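GTPase-activating protein skywalker (Drosophila melanogaster, PDB 6R82) acts as a GTPase-activating protein for Rab35 that regulates synaptic vesicle protein turnover through endosomal trafficking, and is represented here by its TLDc domain. Local coordinates at residues W21-I26 / E97-S102; H54-L59 / Y182-I187; C73-F78 / F93-T98; E126-A131 / C160-N165. All coordinates share one frame; numbering follows the deposited sequence.

Contact 1 of 4, residues W21-I26 / E97-S102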
loop_
_atom_site.group_PDB
_atom_site.type_symbol
_atom_site.label_atom_id
_atom_site.label_comp_id
_atom_site.label_asym_id
_atom_site.label_seq_id
_atom_site.Cartn_x
_atom_site.Cartn_y
_atom_site.Cartn_z
ATOM N N TRP A 21 -12.263 1.064 7.686
ATOM C CA TRP A 21 -12.021 1.797 6.444
ATOM C C TRP A 21 -12.006 0.916 5.198
ATOM O O TRP A 21 -12.061 1.451 4.082
ATOM C CB TRP A 21 -10.697 2.553 6.519
ATOM C CG TRP A 21 -10.716 3.699 7.458
ATOM C CD1 TRP A 21 -11.817 4.358 7.937
ATOM C CD2 TRP A 21 -9.582 4.338 8.038
ATOM N NE1 TRP A 21 -11.428 5.368 8.784
ATOM C CE2 TRP A 21 -10.059 5.375 8.862
ATOM C CE3 TRP A 21 -8.206 4.138 7.939
ATOM C CZ2 TRP A 21 -9.208 6.200 9.585
ATOM C CZ3 TRP A 21 -7.365 4.960 8.656
ATOM C CH2 TRP A 21 -7.867 5.979 9.463
ATOM N N LEU A 22 -11.920 -0.411 5.350
ATOM C CA LEU A 22 -11.876 -1.303 4.200
ATOM C C LEU A 22 -13.232 -1.316 3.502
ATOM O O LEU A 22 -14.247 -0.961 4.106
ATOM C CB LEU A 22 -11.502 -2.721 4.628
ATOM C CG LEU A 22 -10.228 -2.931 5.448
ATOM C CD1 LEU A 22 -10.196 -4.350 5.988
ATOM C CD2 LEU A 22 -8.973 -2.642 4.631
ATOM N N PRO A 23 -13.277 -1.709 2.224
ATOM C CA PRO A 23 -14.581 -1.920 1.575
ATOM C C PRO A 23 -15.404 -2.931 2.365
ATOM O O PRO A 23 -14.876 -3.912 2.900
ATOM C CB PRO A 23 -14.210 -2.449 0.184
ATOM C CG PRO A 23 -12.803 -1.916 -0.051
ATOM C CD PRO A 23 -12.151 -1.955 1.298
ATOM N N VAL A 24 -16.707 -2.671 2.449
ATOM C CA VAL A 24 -17.536 -3.390 3.414
ATOM C C VAL A 24 -17.482 -4.899 3.166
ATOM O O VAL A 24 -17.425 -5.688 4.113
ATOM C CB VAL A 24 -18.976 -2.830 3.395
ATOM C CG1 VAL A 24 -19.611 -2.957 2.003
ATOM C CG2 VAL A 24 -19.838 -3.512 4.447
ATOM N N ARG A 25 -17.442 -5.335 1.899
ATOM C CA ARG A 25 -17.428 -6.781 1.653
ATOM C C ARG A 25 -16.141 -7.434 2.148
ATOM O O ARG A 25 -16.141 -8.628 2.472
ATOM C CB ARG A 25 -17.623 -7.088 0.167
ATOM C CG ARG A 25 -16.387 -6.856 -0.704
ATOM C CD ARG A 25 -16.782 -6.813 -2.190
ATOM N NE ARG A 25 -15.609 -6.707 -3.054
ATOM C CZ ARG A 25 -15.010 -5.563 -3.365
ATOM N NH1 ARG A 25 -15.479 -4.410 -2.899
ATOM N NH2 ARG A 25 -13.945 -5.571 -4.151
ATOM N N ILE A 26 -15.044 -6.675 2.209
ATOM C CA ILE A 26 -13.758 -7.228 2.612
ATOM C C ILE A 26 -13.713 -7.490 4.115
ATOM O O ILE A 26 -12.976 -8.378 4.570
ATOM C CB ILE A 26 -12.625 -6.278 2.169
ATOM C CG1 ILE A 26 -12.678 -6.060 0.652
ATOM C CG2 ILE A 26 -11.258 -6.840 2.542
ATOM C CD1 ILE A 26 -12.643 -7.346 -0.131
ATOM N N GLU A 97 -10.876 1.578 -5.825
ATOM C CA GLU A 97 -11.003 1.138 -4.434
ATOM C C GLU A 97 -9.703 1.296 -3.659
ATOM O O GLU A 97 -9.724 1.274 -2.421
ATOM C CB GLU A 97 -11.477 -0.326 -4.375
ATOM C CG GLU A 97 -12.960 -0.523 -4.741
ATOM C CD GLU A 97 -13.513 -1.908 -4.325
ATOM O OE1 GLU A 97 -13.022 -2.937 -4.850
ATOM O OE2 GLU A 97 -14.441 -1.968 -3.477
ATOM N N THR A 98 -8.576 1.454 -4.357
ATOM C CA THR A 98 -7.296 1.718 -3.707
ATOM C C THR A 98 -7.378 3.017 -2.907
ATOM O O THR A 98 -7.969 3.995 -3.360
ATOM C CB THR A 98 -6.191 1.826 -4.773
ATOM O OG1 THR A 98 -6.083 0.591 -5.501
ATOM C CG2 THR A 98 -4.855 2.200 -4.154
ATOM N N PHE A 99 -6.791 3.033 -1.708
ATOM C CA PHE A 99 -6.771 4.268 -0.933
ATOM C C PHE A 99 -5.536 4.287 -0.057
ATOM O O PHE A 99 -4.981 3.238 0.278
ATOM C CB PHE A 99 -8.042 4.461 -0.071
ATOM C CG PHE A 99 -8.223 3.443 1.055
ATOM C CD1 PHE A 99 -7.605 3.615 2.292
ATOM C CD2 PHE A 99 -9.059 2.346 0.883
ATOM C CE1 PHE A 99 -7.795 2.700 3.329
ATOM C CE2 PHE A 99 -9.263 1.424 1.916
ATOM C CZ PHE A 99 -8.618 1.593 3.135
ATOM N N LEU A 100 -5.109 5.497 0.303
ATOM C CA LEU A 100 -4.027 5.712 1.254
ATOM C C LEU A 100 -4.579 5.960 2.650
ATOM O O LEU A 100 -5.703 6.428 2.830
ATOM C CB LEU A 100 -3.166 6.914 0.863
ATOM C CG LEU A 100 -2.646 7.067 -0.555
ATOM C CD1 LEU A 100 -2.283 8.528 -0.768
ATOM C CD2 LEU A 100 -1.439 6.159 -0.730
ATOM N N PHE A 101 -3.750 5.677 3.644
ATOM C CA PHE A 101 -4.082 6.001 5.020
ATOM C C PHE A 101 -2.804 6.379 5.749
ATOM O O PHE A 101 -1.697 6.041 5.317
ATOM C CB PHE A 101 -4.775 4.826 5.732
ATOM C CG PHE A 101 -3.889 3.632 5.934
ATOM C CD1 PHE A 101 -3.075 3.528 7.048
ATOM C CD2 PHE A 101 -3.862 2.612 4.995
ATOM C CE1 PHE A 101 -2.246 2.429 7.231
ATOM C CE2 PHE A 101 -3.045 1.507 5.170
ATOM C CZ PHE A 101 -2.233 1.415 6.293
ATOM N N SER A 102 -2.976 7.078 6.871
ATOM C CA SER A 102 -1.925 7.256 7.861
ATOM C C SER A 102 -2.517 6.999 9.235
ATOM O O SER A 102 -3.677 7.332 9.492
ATOM C CB SER A 102 -1.306 8.669 7.814
ATOM O OG SER A 102 -2.301 9.673 7.706
#
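Arg25 and Glu97 form a bidentate, end-on salt bridge. NH1 of Arg25 donates to OE2 of Glu97 at 2.7 Å with an N-H...O angle of 172°, and NH2 of Arg25 donates to OE1 of Glu97 at 2.9 Å. Both carboxylate oxygens use their syn lone pairs, and the guanidinium and carboxylate planes lie only 7° apart, so the two groups meet edge to edge, nearly coplanar. The Arg25 chain runs extended from CG to NE, which carries the guanidinium to a carboxylate approaching from the opposite direction; CD1 of Ile26 lies over one guanidinium face, toward its rim. Inward from this ion pair, CB of Pro23 packs 3.7 Å from OE2 of Glu97, and CD of Pro23 comes to the edge of the Phe99 ring. The backbone O of Trp21 lies 3.5 Å from CE2 of Phe99 and also accepts a hydrogen bond from Lys109, whose ammonium makes a cation-pi contact with the same ring. The Trp21 indole continues the packing, its CZ3 placed 3.9 Å from CB of Phe101. The 21-26 loop, which joins helix 13-18 to strand 30-36, thereby covers the start of strand 99-104. That strand is paired antiparallel with strands 68-73 and 108-110, and Tyr72 of strand 68-73 touches Leu22, Pro23 and Phe99.

Contact 2 of 4, residues H54-L59 / Y182-I187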
loop_
_atom_site.group_PDB
_atom_site.type_symbol
_atom_site.label_atom_id
_atom_site.label_comp_id
_atom_site.label_asym_id
_atom_site.label_seq_id
_atom_site.Cartn_x
_atom_site.Cartn_y
_atom_site.Cartn_z
ATOM N N HIS A 54 -1.832 -12.190 -4.696
ATOM C CA HIS A 54 -2.933 -11.879 -3.775
ATOM C C HIS A 54 -3.643 -10.591 -4.172
ATOM O O HIS A 54 -3.004 -9.627 -4.588
ATOM C CB HIS A 54 -2.425 -11.736 -2.339
ATOM C CG HIS A 54 -2.026 -13.036 -1.711
ATOM N ND1 HIS A 54 -2.908 -13.819 -0.994
ATOM C CD2 HIS A 54 -0.841 -13.688 -1.687
ATOM C CE1 HIS A 54 -2.291 -14.913 -0.578
ATOM N NE2 HIS A 54 -1.030 -14.852 -0.976
ATOM N N GLU A 55 -4.966 -10.566 -4.022
ATOM C CA GLU A 55 -5.675 -9.295 -4.118
ATOM C C GLU A 55 -6.967 -9.386 -3.325
ATOM O O GLU A 55 -7.559 -10.468 -3.230
ATOM C CB GLU A 55 -5.984 -8.904 -5.570
ATOM C CG GLU A 55 -7.030 -9.774 -6.219
ATOM C CD GLU A 55 -7.558 -9.197 -7.531
ATOM O OE1 GLU A 55 -6.750 -8.663 -8.333
ATOM O OE2 GLU A 55 -8.788 -9.279 -7.749
ATOM N N PRO A 56 -7.394 -8.292 -2.691
ATOM C CA PRO A 56 -6.642 -7.040 -2.502
ATOM C C PRO A 56 -5.568 -7.222 -1.441
ATOM O O PRO A 56 -5.481 -8.318 -0.884
ATOM C CB PRO A 56 -7.709 -6.070 -2.010
ATOM C CG PRO A 56 -8.641 -6.987 -1.187
ATOM C CD PRO A 56 -8.661 -8.306 -1.930
ATOM N N THR A 57 -4.751 -6.203 -1.167
ATOM C CA THR A 57 -3.768 -6.312 -0.094
ATOM C C THR A 57 -3.752 -5.024 0.713
ATOM O O THR A 57 -4.250 -3.985 0.284
ATOM C CB THR A 57 -2.339 -6.612 -0.599
ATOM O OG1 THR A 57 -1.941 -5.615 -1.540
ATOM C CG2 THR A 57 -2.262 -7.985 -1.263
ATOM N N LEU A 58 -3.186 -5.117 1.903
ATOM C CA LEU A 58 -3.059 -3.990 2.813
ATOM C C LEU A 58 -1.582 -3.834 3.142
ATOM O O LEU A 58 -0.958 -4.756 3.681
ATOM C CB LEU A 58 -3.885 -4.211 4.087
ATOM C CG LEU A 58 -4.035 -3.016 5.036
ATOM C CD1 LEU A 58 -4.600 -1.813 4.294
ATOM C CD2 LEU A 58 -4.952 -3.386 6.188
ATOM N N LEU A 59 -1.027 -2.683 2.802
ATOM C CA LEU A 59 0.392 -2.414 2.983
ATOM C C LEU A 59 0.558 -1.464 4.164
ATOM O O LEU A 59 -0.106 -0.425 4.218
ATOM C CB LEU A 59 0.983 -1.815 1.703
ATOM C CG LEU A 59 2.503 -1.831 1.579
ATOM C CD1 LEU A 59 2.928 -2.109 0.136
ATOM C CD2 LEU A 59 3.057 -0.508 2.074
ATOM N N TYR A 182 -0.591 -7.603 4.181
ATOM C CA TYR A 182 -1.647 -8.544 4.527
ATOM C C TYR A 182 -2.479 -8.855 3.294
ATOM O O TYR A 182 -2.712 -7.976 2.463
ATOM C CB TYR A 182 -2.558 -7.975 5.634
ATOM C CG TYR A 182 -1.837 -7.807 6.955
ATOM C CD1 TYR A 182 -1.123 -6.644 7.236
ATOM C CD2 TYR A 182 -1.849 -8.817 7.907
ATOM C CE1 TYR A 182 -0.439 -6.491 8.441
ATOM C CE2 TYR A 182 -1.162 -8.678 9.108
ATOM C CZ TYR A 182 -0.463 -7.509 9.368
ATOM O OH TYR A 182 0.211 -7.365 10.563
ATOM N N GLY A 183 -2.915 -10.111 3.180
ATOM C CA GLY A 183 -3.962 -10.498 2.267
ATOM C C GLY A 183 -5.237 -10.876 3.006
ATOM O O GLY A 183 -5.377 -10.666 4.212
ATOM N N PHE A 184 -6.178 -11.452 2.257
ATOM C CA PHE A 184 -7.477 -11.813 2.823
ATOM C C PHE A 184 -7.901 -13.178 2.309
ATOM O O PHE A 184 -7.860 -13.428 1.099
ATOM C CB PHE A 184 -8.542 -10.758 2.479
ATOM C CG PHE A 184 -8.193 -9.380 2.958
ATOM C CD1 PHE A 184 -7.368 -8.557 2.199
ATOM C CD2 PHE A 184 -8.660 -8.913 4.181
ATOM C CE1 PHE A 184 -7.022 -7.298 2.644
ATOM C CE2 PHE A 184 -8.324 -7.638 4.625
ATOM C CZ PHE A 184 -7.499 -6.832 3.855
ATOM N N VAL A 185 -8.326 -14.053 3.219
ATOM C CA VAL A 185 -8.741 -15.396 2.846
ATOM C C VAL A 185 -10.166 -15.625 3.336
ATOM O O VAL A 185 -10.650 -14.956 4.251
ATOM C CB VAL A 185 -7.785 -16.487 3.394
ATOM C CG1 VAL A 185 -6.370 -16.339 2.779
ATOM C CG2 VAL A 185 -7.708 -16.442 4.914
ATOM N N GLY A 186 -10.847 -16.571 2.690
ATOM C CA GLY A 186 -12.135 -17.031 3.179
ATOM C C GLY A 186 -13.268 -17.081 2.175
ATOM O O GLY A 186 -14.434 -16.947 2.563
ATOM N N ILE A 187 -12.953 -17.290 0.899
ATOM C CA ILE A 187 -13.964 -17.365 -0.161
ATOM C C ILE A 187 -15.085 -18.370 0.153
ATOM O O ILE A 187 -14.820 -19.505 0.579
ATOM C CB ILE A 187 -13.330 -17.735 -1.509
ATOM C CG1 ILE A 187 -12.539 -16.570 -2.091
ATOM C CG2 ILE A 187 -14.409 -18.128 -2.483
ATOM C CD1 ILE A 187 -11.644 -17.015 -3.243
HETATM O O HOH W 1 -5.781 -11.058 -0.546
#
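The ring of Phe184 crosses the pyrrolidine of Pro56 at about a right angle, with CD1 of Phe184 3.9 Å from CG of Pro56. The same ring turns its edge to the Pro56 carbonyl, whose O lies in the ring plane 3.6 Å from CD1 of Phe184. With CG of Phe184 anti to its carbonyl carbon (chi1 -58°), the ring lies against Pro56, with its CZ 4.5 Å from CB of Leu58. A water bridges the two backbones, donating to O of Pro56 and accepting from N of Phe184. Beyond it, Leu58 and Tyr182 direct their side chains to the same sheet face, their CB atoms 4.3 Å apart. Two backbone bonds fix this pair: N of Leu58 to O of Tyr182 at 3.0 Å, and N of Tyr182 to O of Leu58 at 2.9 Å. Leu15 of helix 13-18 touches both side chains, while the Tyr182 hydroxyl is hydrogen-bonded to Glu180. A CA-H...O contact from CA of Thr57 to O of Tyr182 (3.2 Å) adds to the backbone pairing. Reciprocal bonds and a strand angle of 156° identify an antiparallel hydrogen-bonded pair, here joining strands 57-63 and 173-185 within the sheet of the TLDc domain.

Contact 3 of 4, residues C73-F78 / F93-T98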
loop_
_atom_site.group_PDB
_atom_site.type_symbol
_atom_site.label_atom_id
_atom_site.label_comp_id
_atom_site.label_asym_id
_atom_site.label_seq_id
_atom_site.Cartn_x
_atom_site.Cartn_y
_atom_site.Cartn_z
ATOM N N CYS A 73 -4.494 -1.768 -1.387
ATOM C CA CYS A 73 -4.233 -1.927 -2.814
ATOM C C CYS A 73 -5.249 -2.868 -3.437
ATOM O O CYS A 73 -5.356 -4.026 -3.030
ATOM C CB CYS A 73 -2.820 -2.457 -3.040
ATOM S SG CYS A 73 -1.552 -1.428 -2.242
ATOM N N SER A 74 -5.947 -2.392 -4.466
ATOM C CA SER A 74 -7.046 -3.162 -5.034
ATOM C C SER A 74 -6.592 -4.376 -5.854
ATOM O O SER A 74 -7.352 -5.339 -5.970
ATOM C CB SER A 74 -7.902 -2.253 -5.912
ATOM O OG SER A 74 -7.096 -1.698 -6.941
ATOM N N SER A 75 -5.386 -4.371 -6.433
ATOM C CA SER A 75 -5.064 -5.325 -7.494
ATOM C C SER A 75 -3.770 -6.068 -7.196
ATOM O O SER A 75 -2.926 -5.601 -6.423
ATOM C CB SER A 75 -4.945 -4.611 -8.850
ATOM O OG SER A 75 -6.037 -3.738 -9.033
ATOM N N ARG A 76 -3.604 -7.231 -7.831
ATOM C CA ARG A 76 -2.393 -8.002 -7.581
ATOM C C ARG A 76 -1.170 -7.300 -8.166
ATOM O O ARG A 76 -1.231 -6.686 -9.237
ATOM C CB ARG A 76 -2.514 -9.428 -8.122
ATOM C CG ARG A 76 -3.246 -9.571 -9.363
ATOM C CD ARG A 76 -3.591 -11.016 -9.677
ATOM N NE ARG A 76 -4.175 -10.925 -10.999
ATOM C CZ ARG A 76 -3.674 -11.459 -12.101
ATOM N NH1 ARG A 76 -2.575 -12.213 -12.051
ATOM N NH2 ARG A 76 -4.309 -11.261 -13.250
ATOM N N TRP A 77 -0.066 -7.350 -7.427
ATOM C CA TRP A 77 1.156 -6.734 -7.927
ATOM C C TRP A 77 1.663 -7.453 -9.168
ATOM O O TRP A 77 2.431 -6.871 -9.932
ATOM C CB TRP A 77 2.219 -6.696 -6.826
ATOM C CG TRP A 77 1.922 -5.668 -5.741
ATOM C CD1 TRP A 77 1.435 -5.918 -4.494
ATOM C CD2 TRP A 77 2.099 -4.245 -5.824
ATOM N NE1 TRP A 77 1.290 -4.742 -3.799
ATOM C CE2 TRP A 77 1.688 -3.700 -4.592
ATOM C CE3 TRP A 77 2.553 -3.381 -6.827
ATOM C CZ2 TRP A 77 1.734 -2.320 -4.317
ATOM C CZ3 TRP A 77 2.583 -2.003 -6.561
ATOM C CH2 TRP A 77 2.184 -1.491 -5.311
ATOM N N PHE A 78 1.227 -8.700 -9.389
ATOM C CA PHE A 78 1.513 -9.409 -10.631
ATOM C C PHE A 78 1.167 -8.576 -11.858
ATOM O O PHE A 78 1.807 -8.724 -12.902
ATOM C CB PHE A 78 0.722 -10.717 -10.667
ATOM C CG PHE A 78 1.004 -11.594 -11.872
ATOM C CD1 PHE A 78 2.040 -12.516 -11.841
ATOM C CD2 PHE A 78 0.195 -11.524 -13.009
ATOM C CE1 PHE A 78 2.295 -13.351 -12.933
ATOM C CE2 PHE A 78 0.433 -12.346 -14.107
ATOM C CZ PHE A 78 1.485 -13.261 -14.074
ATOM N N PHE A 93 -1.479 0.779 -12.676
ATOM C CA PHE A 93 -2.603 -0.144 -12.744
ATOM C C PHE A 93 -3.399 -0.047 -11.444
ATOM O O PHE A 93 -3.014 0.662 -10.513
ATOM C CB PHE A 93 -2.124 -1.580 -13.017
ATOM C CG PHE A 93 -1.248 -2.156 -11.919
ATOM C CD1 PHE A 93 0.086 -1.790 -11.806
ATOM C CD2 PHE A 93 -1.771 -3.061 -11.000
ATOM C CE1 PHE A 93 0.898 -2.319 -10.809
ATOM C CE2 PHE A 93 -0.978 -3.588 -9.996
ATOM C CZ PHE A 93 0.364 -3.218 -9.895
ATOM N N GLY A 94 -4.531 -0.744 -11.390
ATOM C CA GLY A 94 -5.373 -0.781 -10.200
ATOM C C GLY A 94 -6.734 -0.138 -10.424
ATOM O O GLY A 94 -7.061 0.338 -11.510
ATOM N N THR A 95 -7.547 -0.156 -9.366
ATOM C CA THR A 95 -8.883 0.429 -9.417
ATOM C C THR A 95 -9.048 1.497 -8.342
ATOM O O THR A 95 -8.231 1.637 -7.423
ATOM C CB THR A 95 -9.989 -0.620 -9.228
ATOM O OG1 THR A 95 -10.122 -0.905 -7.827
ATOM C CG2 THR A 95 -9.687 -1.887 -9.988
ATOM N N GLY A 96 -10.162 2.228 -8.459
ATOM C CA GLY A 96 -10.526 3.300 -7.555
ATOM C C GLY A 96 -10.880 2.881 -6.141
ATOM O O GLY A 96 -11.171 3.762 -5.324
ATOM N N GLU A 97 -10.876 1.578 -5.825
ATOM C CA GLU A 97 -11.003 1.138 -4.434
ATOM C C GLU A 97 -9.703 1.296 -3.659
ATOM O O GLU A 97 -9.724 1.274 -2.421
ATOM C CB GLU A 97 -11.477 -0.326 -4.375
ATOM C CG GLU A 97 -12.960 -0.523 -4.741
ATOM C CD GLU A 97 -13.513 -1.908 -4.325
ATOM O OE1 GLU A 97 -13.022 -2.937 -4.850
ATOM O OE2 GLU A 97 -14.441 -1.968 -3.477
ATOM N N THR A 98 -8.576 1.454 -4.357
ATOM C CA THR A 98 -7.296 1.718 -3.707
ATOM C C THR A 98 -7.378 3.017 -2.907
ATOM O O THR A 98 -7.969 3.995 -3.360
ATOM C CB THR A 98 -6.191 1.826 -4.773
ATOM O OG1 THR A 98 -6.083 0.591 -5.501
ATOM C CG2 THR A 98 -4.855 2.200 -4.154
#
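Ser74 OG lies at the centre of a cluster of hydroxyls and backbone groups, accepting from N of Thr95 at 2.9 Å with an N-H...O angle of 163°. Its partners across the contact lie on a type I beta turn, Thr95 to Thr98, that leads into strand 99-104 of the TLDc sheet. Ser74 also reaches Thr98 through its backbone: N of Ser74 donates to OG1 of Thr98 at 3.2 Å. OG of Ser74 sits 2.9 Å from the same OG1 of Thr98 and 3.1 Å from OG of Ser75, with which it shares a hydrogen bond whose direction is open. The Ser74 hydroxyl stands between its backbone N and carbonyl carbon (chi1 59°), a rotation that directs it at the turn. Bonds within the turn are consistent with its holding these groups in place: O of Thr95 accepts from both N and OG1 of Thr98, while OG1 of Thr95 accepts from N of Glu97 in an ST turn. Farther along, Phe93 closes the other end of the contact. CZ of Phe93 lies 3.8 Å from CE3 of Trp77 in an oblique aromatic pair, the phenyl and indole six-membered ring planes 84° apart. Trp77 is placed in turn by an edge-to-face contact with Phe47 and by packing on Met129. Next to CZ on the same phenyl ring, CE2 of Phe93 comes to 3.2 Å from the backbone O of Arg76.

Contact 4 of 4, residues E126-A131 / C160-N165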
loop_
_atom_site.group_PDB
_atom_site.type_symbol
_atom_site.label_atom_id
_atom_site.label_comp_id
_atom_site.label_asym_id
_atom_site.label_seq_id
_atom_site.Cartn_x
_atom_site.Cartn_y
_atom_site.Cartn_z
ATOM N N GLU A 126 -6.009 9.272 -11.846
ATOM C CA GLU A 126 -6.406 7.865 -11.815
ATOM C C GLU A 126 -5.192 6.943 -11.829
ATOM O O GLU A 126 -5.182 5.925 -12.525
ATOM C CB GLU A 126 -7.313 7.526 -12.996
ATOM C CG GLU A 126 -8.695 8.114 -12.928
ATOM C CD GLU A 126 -9.542 7.710 -14.117
ATOM O OE1 GLU A 126 -10.582 7.038 -13.918
ATOM O OE2 GLU A 126 -9.157 8.055 -15.258
ATOM N N LEU A 127 -4.161 7.273 -11.053
ATOM C CA LEU A 127 -2.876 6.575 -11.074
ATOM C C LEU A 127 -2.656 5.933 -9.711
ATOM O O LEU A 127 -2.242 6.603 -8.764
ATOM C CB LEU A 127 -1.735 7.538 -11.410
ATOM C CG LEU A 127 -1.812 8.351 -12.704
ATOM C CD1 LEU A 127 -0.567 9.240 -12.858
ATOM C CD2 LEU A 127 -1.964 7.426 -13.907
ATOM N N PHE A 128 -2.895 4.622 -9.620
ATOM C CA PHE A 128 -3.014 3.947 -8.329
ATOM C C PHE A 128 -1.736 3.225 -7.908
ATOM O O PHE A 128 -1.163 3.545 -6.864
ATOM C CB PHE A 128 -4.211 2.986 -8.382
ATOM C CG PHE A 128 -5.510 3.684 -8.659
ATOM C CD1 PHE A 128 -5.979 4.665 -7.796
ATOM C CD2 PHE A 128 -6.243 3.395 -9.797
ATOM C CE1 PHE A 128 -7.168 5.343 -8.067
ATOM C CE2 PHE A 128 -7.434 4.064 -10.065
ATOM C CZ PHE A 128 -7.893 5.039 -9.191
ATOM N N MET A 129 -1.286 2.247 -8.691
ATOM C CA MET A 129 -0.164 1.389 -8.328
ATOM C C MET A 129 0.796 1.286 -9.507
ATOM O O MET A 129 0.366 1.256 -10.659
ATOM C CB MET A 129 -0.629 -0.043 -7.944
ATOM C CG MET A 129 -1.734 -0.125 -6.862
ATOM S SD MET A 129 -2.570 -1.750 -6.822
ATOM C CE MET A 129 -1.230 -2.800 -6.265
ATOM N N ALA A 130 2.093 1.203 -9.207
ATOM C CA ALA A 130 3.120 0.939 -10.215
ATOM C C ALA A 130 4.305 0.263 -9.534
ATOM O O ALA A 130 4.580 0.528 -8.364
ATOM C CB ALA A 130 3.564 2.223 -10.926
ATOM N N ALA A 131 4.988 -0.629 -10.251
ATOM C CA ALA A 131 6.079 -1.380 -9.633
ATOM C C ALA A 131 6.987 -1.971 -10.700
ATOM O O ALA A 131 6.521 -2.412 -11.753
ATOM C CB ALA A 131 5.540 -2.507 -8.735
ATOM N N CYS A 160 0.053 13.782 -4.189
ATOM C CA CYS A 160 -0.262 13.310 -5.527
ATOM C C CYS A 160 -1.697 13.691 -5.858
ATOM O O CYS A 160 -2.520 13.913 -4.970
ATOM C CB CYS A 160 -0.054 11.791 -5.650
ATOM S SG CYS A 160 -1.445 10.794 -5.021
ATOM N N LYS A 161 -1.990 13.766 -7.156
ATOM C CA LYS A 161 -3.315 14.188 -7.600
ATOM C C LYS A 161 -4.354 13.074 -7.592
ATOM O O LYS A 161 -5.557 13.368 -7.632
ATOM C CB LYS A 161 -3.245 14.772 -9.007
ATOM C CG LYS A 161 -2.946 16.252 -9.012
ATOM C CD LYS A 161 -2.831 16.811 -10.413
ATOM C CE LYS A 161 -4.128 16.684 -11.199
ATOM N NZ LYS A 161 -4.313 15.354 -11.850
ATOM N N THR A 162 -3.940 11.810 -7.586
ATOM C CA THR A 162 -4.934 10.747 -7.513
ATOM C C THR A 162 -5.628 10.738 -6.151
ATOM O O THR A 162 -6.835 10.492 -6.074
ATOM C CB THR A 162 -4.272 9.401 -7.834
ATOM O OG1 THR A 162 -3.876 9.391 -9.215
ATOM C CG2 THR A 162 -5.246 8.243 -7.601
ATOM N N PHE A 163 -4.906 11.076 -5.081
ATOM C CA PHE A 163 -5.455 11.030 -3.737
ATOM C C PHE A 163 -5.488 12.372 -3.014
ATOM O O PHE A 163 -6.057 12.440 -1.918
ATOM C CB PHE A 163 -4.665 10.020 -2.893
ATOM C CG PHE A 163 -4.815 8.612 -3.373
ATOM C CD1 PHE A 163 -6.064 7.999 -3.368
ATOM C CD2 PHE A 163 -3.726 7.912 -3.876
ATOM C CE1 PHE A 163 -6.223 6.700 -3.831
ATOM C CE2 PHE A 163 -3.871 6.608 -4.334
ATOM C CZ PHE A 163 -5.118 5.999 -4.315
ATOM N N ASN A 164 -4.902 13.429 -3.585
ATOM C CA ASN A 164 -4.901 14.779 -3.005
ATOM C C ASN A 164 -4.496 14.770 -1.535
ATOM O O ASN A 164 -5.120 15.410 -0.687
ATOM C CB ASN A 164 -6.256 15.461 -3.180
ATOM C CG ASN A 164 -6.148 16.978 -3.122
ATOM O OD1 ASN A 164 -6.093 17.569 -2.041
ATOM N ND2 ASN A 164 -6.102 17.612 -4.289
ATOM N N ASN A 165 -3.443 14.044 -1.240
ATOM C CA ASN A 165 -2.954 13.845 0.110
ATOM C C ASN A 165 -1.831 14.817 0.428
ATOM O O ASN A 165 -1.207 15.380 -0.476
ATOM C CB ASN A 165 -2.432 12.416 0.264
ATOM C CG ASN A 165 -1.356 12.092 -0.748
ATOM O OD1 ASN A 165 -1.624 12.060 -1.948
ATOM N ND2 ASN A 165 -0.133 11.862 -0.277
#
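Thr162 points its side chain at Leu127 and Phe128. CB lies 3.6 Å from O of Leu127. From CB one branch, OG1, stands anti to the carbonyl carbon of Thr162 (chi1 -68°) and accepts from N of Leu127 at 2.8 Å, with an N-H...O angle of 161°; this hydroxyl is also hydrogen-bonded to the backbone O of Gly140, so two groups of the protein hold it. The contact thus ties the loop between strands 154-156 and 173-185 of the TLDc domain to the segment that carries strand 129-131. The other branch, the methyl CG2, reaches CE1 of Phe128 at 3.5 Å and lies over the centre of the Phe163 ring, 3.8 Å above its plane. The two phenylalanine side chains cross at about a right angle, CZ of Phe163 coming in the plane of the Phe128 ring to its edge, 3.8 Å from CD1 of Phe128. Trp112 meets the Phe128 ring edge-to-face.

From the N terminus, the 21-26 loop opens contact 1, which closes 71 residues later at 97-102. Before that closure, 54-59 opens contact 2, whose partner 182-187 comes only at the C terminus, so contacts 1 and 2 cross along the chain. Contact 3 closes a short loop between strands 68-73 and 99-104 and ends on Glu97 and Thr98, which contact 1 shares. Contact 4 follows in series, and both it and contact 3 fall within the span of contact 2. Phe184 touches Leu22 and Ile26, joining contacts 1 and 2, whereas Phe163 packs on Leu100 to join contacts 1 and 4. Probable backbone bonds link contact 3 to contact 2 (Thr57 to Cys73) and to contact 4 (Phe93 to Met129).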